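Local coordinates for protein Can2 (Sulfobacillus thermosulfidooxidans, PDB 7BDV) that binds the signal molecule cyclic tetra-adenylate through its CARF domains and acts as a dual-specificity nuclease that potentiates type III CRISPR defence, at residues C16-H21 against Q50-A55; P28-P33 against E57-E62; R168-L173 against L211-I216. All blocks are in the same frame, centred on the assembly; numbering follows the deposited sequence.

Contact 1 of 3, residues C16-H21 against Q50-A55; sequences CLLSDH and QRFRQA. With nucleotides of chain E.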
loop_
_atom_site.group_PDB
_atom_site.type_symbol
_atom_site.label_atom_id
_atom_site.label_comp_id
_atom_site.label_asym_id
_atom_site.label_seq_id
_atom_site.Cartn_x
_atom_site.Cartn_y
_atom_site.Cartn_z
ATOM N N CYS A 16 -19.415 9.373 -15.918
ATOM C CA CYS A 16 -18.644 8.786 -14.802
ATOM C C CYS A 16 -17.740 9.808 -14.131
ATOM O O CYS A 16 -17.379 10.860 -14.730
ATOM C CB CYS A 16 -17.975 7.485 -15.197
ATOM S SG CYS A 16 -17.065 7.579 -16.739
ATOM N N LEU A 17 -17.464 9.532 -12.858
ATOM C CA LEU A 17 -16.708 10.445 -11.961
ATOM C C LEU A 17 -15.306 9.875 -11.833
ATOM O O LEU A 17 -15.194 8.782 -11.257
ATOM C CB LEU A 17 -17.403 10.482 -10.590
ATOM C CG LEU A 17 -18.697 11.270 -10.497
ATOM C CD1 LEU A 17 -19.694 10.833 -11.544
ATOM C CD2 LEU A 17 -19.305 11.115 -9.115
ATOM N N LEU A 18 -14.268 10.585 -12.286
ATOM C CA LEU A 18 -12.885 10.058 -12.289
ATOM C C LEU A 18 -12.234 10.288 -10.915
ATOM O O LEU A 18 -12.439 11.352 -10.307
ATOM C CB LEU A 18 -12.066 10.739 -13.383
ATOM C CG LEU A 18 -12.562 10.475 -14.807
ATOM C CD1 LEU A 18 -11.461 10.757 -15.821
ATOM C CD2 LEU A 18 -13.053 9.044 -14.981
ATOM N N SER A 19 -11.387 9.355 -10.517
ATOM C CA SER A 19 -10.778 9.294 -9.166
ATOM C C SER A 19 -9.593 8.342 -9.205
ATOM O O SER A 19 -9.246 7.868 -10.349
ATOM C CB SER A 19 -11.835 8.903 -8.152
ATOM O OG SER A 19 -12.384 7.642 -8.416
ATOM N N ASP A 20 -8.962 8.046 -8.057
ATOM C CA ASP A 20 -7.771 7.158 -8.032
ATOM C C ASP A 20 -7.999 5.885 -8.836
ATOM O O ASP A 20 -7.025 5.451 -9.500
ATOM C CB ASP A 20 -7.344 6.773 -6.614
ATOM C CG ASP A 20 -6.737 7.935 -5.853
ATOM O OD1 ASP A 20 -5.742 8.512 -6.361
ATOM O OD2 ASP A 20 -7.298 8.286 -4.785
ATOM N N HIS A 21 -9.155 5.228 -8.707
ATOM C CA HIS A 21 -9.387 3.891 -9.298
ATOM C C HIS A 21 -10.359 4.027 -10.471
ATOM O O HIS A 21 -11.532 4.118 -10.226
ATOM C CB HIS A 21 -9.854 2.884 -8.242
ATOM C CG HIS A 21 -8.833 2.782 -7.152
ATOM N ND1 HIS A 21 -7.674 2.039 -7.288
ATOM C CD2 HIS A 21 -8.786 3.344 -5.931
ATOM C CE1 HIS A 21 -6.947 2.172 -6.189
ATOM N NE2 HIS A 21 -7.623 2.943 -5.315
ATOM N N GLN A 50 -6.555 10.869 -19.581
ATOM C CA GLN A 50 -5.602 10.234 -20.547
ATOM C C GLN A 50 -5.504 8.728 -20.250
ATOM O O GLN A 50 -5.546 7.911 -21.202
ATOM C CB GLN A 50 -4.261 10.966 -20.482
ATOM C CG GLN A 50 -3.171 10.479 -21.434
ATOM C CD GLN A 50 -1.975 11.419 -21.469
ATOM O OE1 GLN A 50 -2.113 12.633 -21.654
ATOM N NE2 GLN A 50 -0.772 10.878 -21.323
ATOM N N ARG A 51 -5.433 8.347 -18.971
ATOM C CA ARG A 51 -5.486 6.906 -18.584
ATOM C C ARG A 51 -6.789 6.263 -19.065
ATOM O O ARG A 51 -6.711 5.141 -19.576
ATOM C CB ARG A 51 -5.310 6.735 -17.090
ATOM C CG ARG A 51 -3.906 7.105 -16.649
ATOM C CD ARG A 51 -3.792 6.757 -15.187
ATOM N NE ARG A 51 -2.504 7.089 -14.620
ATOM C CZ ARG A 51 -2.189 6.865 -13.356
ATOM N NH1 ARG A 51 -3.074 6.320 -12.532
ATOM N NH2 ARG A 51 -0.994 7.208 -12.916
ATOM N N PHE A 52 -7.922 6.937 -18.909
ATOM C CA PHE A 52 -9.248 6.418 -19.325
ATOM C C PHE A 52 -9.243 6.167 -20.841
ATOM O O PHE A 52 -9.809 5.157 -21.262
ATOM C CB PHE A 52 -10.368 7.388 -18.970
ATOM C CG PHE A 52 -11.745 6.849 -19.244
ATOM C CD1 PHE A 52 -12.309 6.955 -20.505
ATOM C CD2 PHE A 52 -12.457 6.167 -18.260
ATOM C CE1 PHE A 52 -13.557 6.408 -20.773
ATOM C CE2 PHE A 52 -13.698 5.633 -18.526
ATOM C CZ PHE A 52 -14.254 5.751 -19.782
ATOM N N ARG A 53 -8.680 7.098 -21.619
ATOM C CA ARG A 53 -8.611 6.985 -23.103
ATOM C C ARG A 53 -7.740 5.781 -23.461
ATOM O O ARG A 53 -8.137 5.004 -24.333
ATOM C CB ARG A 53 -8.071 8.286 -23.711
ATOM C CG ARG A 53 -8.979 9.492 -23.516
ATOM C CD ARG A 53 -8.445 10.768 -24.186
ATOM N NE ARG A 53 -9.413 11.858 -24.178
ATOM C CZ ARG A 53 -10.406 12.002 -25.069
ATOM N NH1 ARG A 53 -10.582 11.124 -26.047
ATOM N NH2 ARG A 53 -11.236 13.026 -24.968
ATOM N N GLN A 54 -6.590 5.636 -22.804
ATOM C CA GLN A 54 -5.606 4.553 -23.046
ATOM C C GLN A 54 -6.224 3.200 -22.686
ATOM O O GLN A 54 -6.036 2.231 -23.466
ATOM C CB GLN A 54 -4.331 4.823 -22.237
ATOM C CG GLN A 54 -3.153 3.936 -22.587
ATOM C CD GLN A 54 -2.891 3.916 -24.076
ATOM O OE1 GLN A 54 -3.043 4.913 -24.772
ATOM N NE2 GLN A 54 -2.526 2.752 -24.583
ATOM N N ALA A 55 -6.948 3.117 -21.565
ATOM C CA ALA A 55 -7.588 1.864 -21.110
ATOM C C ALA A 55 -8.690 1.456 -22.098
ATOM O O ALA A 55 -8.891 0.246 -22.274
ATOM C CB ALA A 55 -8.144 2.024 -19.722
ATOM P P A E 1 -11.784 6.006 -5.297
ATOM O OP1 A E 1 -11.210 6.123 -6.697
ATOM O OP2 A E 1 -10.806 5.256 -4.407
ATOM O "O5'" A E 1 -13.173 5.239 -5.363
ATOM C "C5'" A E 1 -13.178 3.963 -5.997
ATOM C "C4'" A E 1 -14.469 3.300 -5.642
ATOM O "O4'" A E 1 -14.681 2.209 -6.561
ATOM C "C3'" A E 1 -14.524 2.657 -4.252
ATOM O "O3'" A E 1 -15.864 2.481 -3.904
ATOM C "C2'" A E 1 -14.013 1.257 -4.535
ATOM O "O2'" A E 1 -14.436 0.361 -3.532
ATOM C "C1'" A E 1 -14.770 1.003 -5.841
ATOM N N9 A E 1 -14.306 -0.020 -6.719
ATOM C C8 A E 1 -15.120 -0.861 -7.421
ATOM N N7 A E 1 -14.464 -1.684 -8.190
ATOM C C5 A E 1 -13.143 -1.341 -8.006
ATOM C C6 A E 1 -11.957 -1.841 -8.560
ATOM N N6 A E 1 -11.911 -2.822 -9.451
ATOM N N1 A E 1 -10.810 -1.253 -8.179
ATOM C C2 A E 1 -10.854 -0.262 -7.292
ATOM N N3 A E 1 -11.887 0.263 -6.681
ATOM C C4 A E 1 -13.028 -0.303 -7.105
ATOM P P A E 4 -14.677 9.673 0.214
ATOM O OP1 A E 4 -15.468 10.917 0.035
ATOM O OP2 A E 4 -15.055 8.234 0.284
ATOM O "O5'" A E 4 -13.775 9.867 -1.099
ATOM C "C5'" A E 4 -12.864 8.879 -1.507
ATOM C "C4'" A E 4 -12.829 8.934 -3.016
ATOM O "O4'" A E 4 -12.543 10.302 -3.444
ATOM C "C3'" A E 4 -11.751 8.059 -3.643
ATOM O "O3'" A E 4 -12.348 7.393 -4.766
ATOM C "C2'" A E 4 -10.679 9.078 -4.024
ATOM O "O2'" A E 4 -9.779 8.632 -5.018
ATOM C "C1'" A E 4 -11.548 10.258 -4.442
ATOM N N9 A E 4 -10.883 11.542 -4.476
ATOM C C8 A E 4 -10.086 12.122 -3.482
ATOM N N7 A E 4 -9.647 13.317 -3.836
ATOM C C5 A E 4 -10.153 13.520 -5.120
ATOM C C6 A E 4 -10.013 14.579 -6.048
ATOM N N6 A E 4 -9.299 15.664 -5.788
ATOM N N1 A E 4 -10.624 14.469 -7.265
ATOM C C2 A E 4 -11.311 13.344 -7.514
ATOM N N3 A E 4 -11.522 12.289 -6.715
ATOM C C4 A E 4 -10.899 12.433 -5.526
#
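Leu-18 and Phe-52 bring their CA atoms to within 8.7 Å of each other where the end of strand 13-17 and the loop that follows it pass helix 47-55. The backbones are too far apart to bond, and the distance is bridged by three buried side chains. The Phe-52 ring does most of the reaching: with CG anti to its backbone N (chi1 -174°) it leaves the helix toward the strand, and CD2 and CE2 are its nearest atoms to two partners, both of which come obliquely to the ring. Cys-16 SG lies 4.3 Å from Phe-52 CE2, a sulfur-aromatic contact in which the sulfur sits 45° off the ring normal. Next to it Leu-18 touches with a single methyl, CD2, at 4.4 Å from Phe-52 CD2. Val-37 and Leu-39 of the neighbouring strand also pack on the ring. Strand 13-17 is an inner parallel strand of the Rossmann-like CARF sheet, flanked by strands 36-41 and 90-93, and the loop after it grips the cyclic tetra-adenylate. In that loop OP1 of A1 of chain E takes two bonds, from Ser-19 OG at 2.6 Å and from His-21 N at 3.0 Å, the latter nearly straight (162°). Asp-20 binds the ribose of A4 of chain E twice: its N donates to O2' at 3.2 Å, while O2' donates to Asp-20 OD2 at 2.5 Å. The His-21 ring meets OP2 of A1 of chain E with its CD2 edge, in the ring plane, and its ND1 is hydrogen-bonded to Tyr-150 OH, which would help to fix the rotation of the imidazole.

Contact 2 of 3, residues P28-P33 against E57-E62; sequences PVIQAP and ESVPTE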
loop_
_atom_site.group_PDB
_atom_site.type_symbol
_atom_site.label_atom_id
_atom_site.label_comp_id
_atom_site.label_asym_id
_atom_site.label_seq_id
_atom_site.Cartn_x
_atom_site.Cartn_y
_atom_site.Cartn_z
ATOM N N PRO A 28 -17.553 -1.287 -17.318
ATOM C CA PRO A 28 -18.801 -1.205 -18.078
ATOM C C PRO A 28 -18.675 -0.746 -19.547
ATOM O O PRO A 28 -19.488 -1.148 -20.355
ATOM C CB PRO A 28 -19.639 -0.213 -17.271
ATOM C CG PRO A 28 -19.034 -0.265 -15.879
ATOM C CD PRO A 28 -17.566 -0.418 -16.129
ATOM N N VAL A 29 -17.685 0.075 -19.859
ATOM C CA VAL A 29 -17.427 0.654 -21.222
ATOM C C VAL A 29 -16.821 -0.428 -22.126
ATOM O O VAL A 29 -17.192 -0.469 -23.326
ATOM C CB VAL A 29 -16.523 1.901 -21.118
ATOM C CG1 VAL A 29 -15.991 2.362 -22.469
ATOM C CG2 VAL A 29 -17.258 3.037 -20.414
ATOM N N ILE A 30 -15.949 -1.281 -21.582
ATOM C CA ILE A 30 -15.305 -2.395 -22.336
ATOM C C ILE A 30 -16.349 -3.487 -22.587
ATOM O O ILE A 30 -16.354 -4.046 -23.711
ATOM C CB ILE A 30 -14.073 -2.954 -21.588
ATOM C CG1 ILE A 30 -13.043 -1.881 -21.249
ATOM C CG2 ILE A 30 -13.450 -4.091 -22.373
ATOM C CD1 ILE A 30 -12.508 -1.122 -22.428
ATOM N N GLN A 31 -17.183 -3.783 -21.577
ATOM C CA GLN A 31 -18.246 -4.809 -21.643
ATOM C C GLN A 31 -19.248 -4.442 -22.751
ATOM O O GLN A 31 -19.541 -5.327 -23.573
ATOM C CB GLN A 31 -18.934 -4.950 -20.287
ATOM C CG GLN A 31 -19.927 -6.104 -20.250
ATOM C CD GLN A 31 -20.215 -6.586 -18.846
ATOM O OE1 GLN A 31 -19.317 -7.001 -18.110
ATOM N NE2 GLN A 31 -21.483 -6.546 -18.463
ATOM N N ALA A 32 -19.758 -3.208 -22.734
ATOM C CA ALA A 32 -20.874 -2.698 -23.566
ATOM C C ALA A 32 -20.581 -1.258 -24.011
ATOM O O ALA A 32 -20.938 -0.296 -23.336
ATOM C CB ALA A 32 -22.165 -2.788 -22.777
ATOM N N PRO A 33 -19.889 -1.055 -25.149
ATOM C CA PRO A 33 -19.490 0.295 -25.577
ATOM C C PRO A 33 -20.666 1.257 -25.749
ATOM O O PRO A 33 -21.586 0.969 -26.487
ATOM C CB PRO A 33 -18.810 0.045 -26.929
ATOM C CG PRO A 33 -18.350 -1.409 -26.859
ATOM C CD PRO A 33 -19.425 -2.116 -26.060
ATOM N N GLU A 57 -8.881 2.353 -25.412
ATOM C CA GLU A 57 -8.414 2.608 -26.809
ATOM C C GLU A 57 -9.040 1.591 -27.783
ATOM O O GLU A 57 -9.346 1.997 -28.922
ATOM C CB GLU A 57 -6.886 2.572 -26.915
ATOM N N SER A 58 -9.222 0.332 -27.354
ATOM C CA SER A 58 -9.785 -0.793 -28.161
ATOM C C SER A 58 -11.265 -0.544 -28.503
ATOM O O SER A 58 -11.780 -1.199 -29.392
ATOM C CB SER A 58 -9.657 -2.107 -27.434
ATOM O OG SER A 58 -8.310 -2.394 -27.093
ATOM N N VAL A 59 -11.915 0.389 -27.798
ATOM C CA VAL A 59 -13.371 0.664 -27.870
ATOM C C VAL A 59 -13.537 2.163 -28.065
ATOM O O VAL A 59 -14.040 2.853 -27.175
ATOM C CB VAL A 59 -14.048 0.190 -26.568
ATOM C CG1 VAL A 59 -15.448 0.758 -26.406
ATOM C CG2 VAL A 59 -14.065 -1.327 -26.462
ATOM N N PRO A 60 -13.120 2.749 -29.206
ATOM C CA PRO A 60 -13.290 4.190 -29.412
ATOM C C PRO A 60 -14.779 4.563 -29.351
ATOM O O PRO A 60 -15.550 4.019 -30.094
ATOM C CB PRO A 60 -12.689 4.464 -30.804
ATOM C CG PRO A 60 -12.689 3.099 -31.494
ATOM C CD PRO A 60 -12.511 2.084 -30.372
ATOM N N THR A 61 -15.142 5.464 -28.443
ATOM C CA THR A 61 -16.446 6.194 -28.419
ATOM C C THR A 61 -16.211 7.701 -28.520
ATOM O O THR A 61 -15.062 8.084 -28.607
ATOM C CB THR A 61 -17.209 5.953 -27.113
ATOM N N GLU A 62 -17.272 8.503 -28.451
ATOM C CA GLU A 62 -17.199 9.972 -28.264
ATOM C C GLU A 62 -16.935 10.244 -26.774
ATOM O O GLU A 62 -17.768 9.796 -25.965
ATOM C CB GLU A 62 -18.489 10.649 -28.737
ATOM C CG GLU A 62 -18.524 12.146 -28.497
ATOM C CD GLU A 62 -19.810 12.853 -28.887
ATOM O OE1 GLU A 62 -20.764 12.159 -29.320
ATOM O OE2 GLU A 62 -19.859 14.105 -28.736
#
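Val-59 reaches from the loop between helix 47-55 and strand 62-67 to the C-terminal end of helix 23-31, where it meets Val-29, Ile-30 and Pro-33; its CA comes within 6.5 Å of the CA of Pro-33. The interactions between side chains are all apolar, and the two methyls of Val-59 divide them. CG1 stands anti to the backbone N (chi1 165°), which carries it to Pro-33 and Val-29, whereas CG2 is left for Ile-30.

The tightest of these pairs is with proline. Val-59 CG1 rests 3.5 Å from Pro-33 CB, closer than ordinary van der Waals contact, and 3.7 Å from Pro-33 CG, so that the methyl sits against the CB-CG side of the ring. The two side chains meet at about a right angle. Looser contacts complete the cluster: Val-29 CG1 is 4.3 Å from Val-59 CG1, and the terminal methyl of Ile-30, CD1, stands the same distance from Val-59 CG2. Thr-56 lies against both Val-29 and Ile-30, extending the patch toward helix 47-55.

Backbone atoms add a different kind of contact. The carbonyl oxygen of Val-29 lies 3.7 Å from Val-59 CG1, a polar atom against a methyl and thus packing alone. Within the helix end itself, Ala-32 N still bonds to Pro-28 O, although Ala-32 has already left helical geometry and turns the chain so that Pro-33 can face the valine. Beyond the apolar cluster, Glu-62 begins the outer strand and forms a salt bridge with Arg-36 of the adjacent strand.

Such packing of one crossover helix's end against the loop leaving the next belongs to successive beta-alpha-beta units, here on the outer flank of the Rossmann-like CARF domain.

Contact 3 of 3, residues R168-L173 against L211-I216; sequences REVEDL and LKANLI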
loop_
_atom_site.group_PDB
_atom_site.type_symbol
_atom_site.label_atom_id
_atom_site.label_comp_id
_atom_site.label_asym_id
_atom_site.label_seq_id
_atom_site.Cartn_x
_atom_site.Cartn_y
_atom_site.Cartn_z
ATOM N N ARG A 168 11.314 -31.265 -16.583
ATOM C CA ARG A 168 9.931 -31.281 -16.042
ATOM C C ARG A 168 9.791 -32.391 -14.981
ATOM O O ARG A 168 9.127 -32.139 -13.934
ATOM C CB ARG A 168 8.920 -31.462 -17.179
ATOM N N GLU A 169 10.378 -33.564 -15.225
ATOM C CA GLU A 169 10.351 -34.711 -14.274
ATOM C C GLU A 169 11.008 -34.286 -12.959
ATOM O O GLU A 169 10.473 -34.662 -11.903
ATOM C CB GLU A 169 11.063 -35.936 -14.848
ATOM N N VAL A 170 12.113 -33.539 -13.028
ATOM C CA VAL A 170 12.901 -33.093 -11.839
ATOM C C VAL A 170 12.042 -32.116 -11.032
ATOM O O VAL A 170 11.960 -32.276 -9.797
ATOM C CB VAL A 170 14.250 -32.468 -12.246
ATOM C CG1 VAL A 170 15.056 -32.060 -11.023
ATOM C CG2 VAL A 170 15.068 -33.412 -13.106
ATOM N N GLU A 171 11.420 -31.165 -11.738
ATOM C CA GLU A 171 10.503 -30.132 -11.203
ATOM C C GLU A 171 9.420 -30.793 -10.332
ATOM O O GLU A 171 9.261 -30.346 -9.163
ATOM C CB GLU A 171 9.917 -29.366 -12.392
ATOM C CG GLU A 171 8.880 -28.348 -12.028
ATOM C CD GLU A 171 8.063 -27.901 -13.238
ATOM O OE1 GLU A 171 8.668 -27.739 -14.344
ATOM O OE2 GLU A 171 6.832 -27.759 -13.095
ATOM N N ASP A 172 8.740 -31.817 -10.861
ATOM C CA ASP A 172 7.676 -32.587 -10.148
ATOM C C ASP A 172 8.284 -33.292 -8.914
ATOM O O ASP A 172 7.634 -33.263 -7.843
ATOM C CB ASP A 172 6.986 -33.628 -11.037
ATOM C CG ASP A 172 6.336 -33.126 -12.320
ATOM O OD1 ASP A 172 5.916 -31.942 -12.372
ATOM O OD2 ASP A 172 6.238 -33.941 -13.257
ATOM N N LEU A 173 9.470 -33.904 -9.039
ATOM C CA LEU A 173 10.133 -34.656 -7.928
ATOM C C LEU A 173 10.550 -33.681 -6.821
ATOM O O LEU A 173 10.389 -34.024 -5.645
ATOM C CB LEU A 173 11.333 -35.441 -8.457
ATOM N N LEU A 211 22.421 -35.761 -11.808
ATOM C CA LEU A 211 23.360 -36.385 -12.787
ATOM C C LEU A 211 22.572 -36.932 -13.982
ATOM O O LEU A 211 22.921 -36.547 -15.109
ATOM C CB LEU A 211 24.185 -37.463 -12.088
ATOM C CG LEU A 211 25.360 -36.925 -11.248
ATOM C CD1 LEU A 211 25.946 -38.027 -10.360
ATOM C CD2 LEU A 211 26.453 -36.303 -12.124
ATOM N N LYS A 212 21.514 -37.717 -13.739
ATOM C CA LYS A 212 20.654 -38.362 -14.780
ATOM C C LYS A 212 19.939 -37.297 -15.614
ATOM O O LYS A 212 19.830 -37.491 -16.841
ATOM C CB LYS A 212 19.611 -39.295 -14.154
ATOM N N ALA A 213 19.474 -36.214 -14.983
ATOM C CA ALA A 213 18.784 -35.082 -15.649
ATOM C C ALA A 213 19.784 -34.219 -16.424
ATOM O O ALA A 213 19.326 -33.360 -17.183
ATOM C CB ALA A 213 18.051 -34.251 -14.635
ATOM N N ASN A 214 21.095 -34.401 -16.193
ATOM C CA ASN A 214 22.175 -33.580 -16.803
ATOM C C ASN A 214 22.027 -32.122 -16.330
ATOM O O ASN A 214 22.178 -31.201 -17.155
ATOM C CB ASN A 214 22.171 -33.702 -18.336
ATOM C CG ASN A 214 23.358 -33.004 -18.967
ATOM O OD1 ASN A 214 24.499 -33.245 -18.571
ATOM N ND2 ASN A 214 23.100 -32.113 -19.918
ATOM N N LEU A 215 21.755 -31.913 -15.041
ATOM C CA LEU A 215 21.718 -30.568 -14.407
ATOM C C LEU A 215 23.090 -30.245 -13.807
ATOM O O LEU A 215 23.477 -29.058 -13.812
ATOM C CB LEU A 215 20.634 -30.560 -13.314
ATOM C CG LEU A 215 19.212 -30.347 -13.798
ATOM C CD1 LEU A 215 18.202 -30.679 -12.710
ATOM C CD2 LEU A 215 18.996 -28.928 -14.291
ATOM N N ILE A 216 23.755 -31.260 -13.252
ATOM C CA ILE A 216 25.159 -31.206 -12.770
ATOM C C ILE A 216 25.982 -32.236 -13.549
ATOM O O ILE A 216 25.410 -33.222 -14.024
ATOM C CB ILE A 216 25.244 -31.439 -11.254
ATOM C CG1 ILE A 216 24.921 -32.891 -10.872
ATOM C CG2 ILE A 216 24.364 -30.431 -10.520
ATOM C CD1 ILE A 216 25.135 -33.206 -9.396
#
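Val-170, on helix 168-176, packs against Ala-213 and Leu-215 where the chain turns away from helix 205-212, the turn being a Schellman motif. Three helices followed by the two-stranded hairpin 216-218 and 226-228, which begins at Ile-216, make up this region, an order resembling that of winged-helix domains.

Leu-211 O accepts a hydrogen bond from Asn-214 N at 3.0 Å, within the Schellman turn. Ala-213 is the first residue to touch the other helix, and its CA is 7.3 Å from that of Val-170. Its CB meets Val-170 CG2 at 3.5 Å, tighter than usual for two carbons, while its carbonyl oxygen accepts a hydrogen bond from Trp-167 NE1, just ahead of the facing helix. Asn-214 then adopts a positive phi (63°), which reverses the chain and lets Leu-215 return to the same neighbour. The backbone of Leu-215 is hydrogen-bonded to Thr-229, and its side chain also lies on Ala-233 and Phe-236 of helix 231-254, with Phe-236 touching Val-170 as well.

The valine and Leu-215 reach toward each other tip to tip. Val-170 CG1 projects anti to its backbone nitrogen (chi1 -178°) and ends 3.8 Å from Leu-215 CD1; the other valine methyl, CG2, is 4.2 Å from that same leucine carbon.

From the N terminus, the chain runs through strand 13-17 into helix 23-31, and so opens contact 1 and then contact 2 before either is closed. Strand 36-41 and helix 47-55 follow; residues 50-55 close contact 1, and residues 57-62 close contact 2 a few residues later. The two loops therefore cross rather than nest, and they also touch, Phe-52 CZ lying 4.1 Å from Val-29 CG2. Contact 1 ties helix 47-55 to the end of strand 13-17, and contact 2 ties the end of helix 23-31 to the loop leading into edge strand 62-67. Contact 3 comes later in series, on the opposite side of the chain's centre, its centre about 48 Å from those of the others, and closes a separate, largely helical loop.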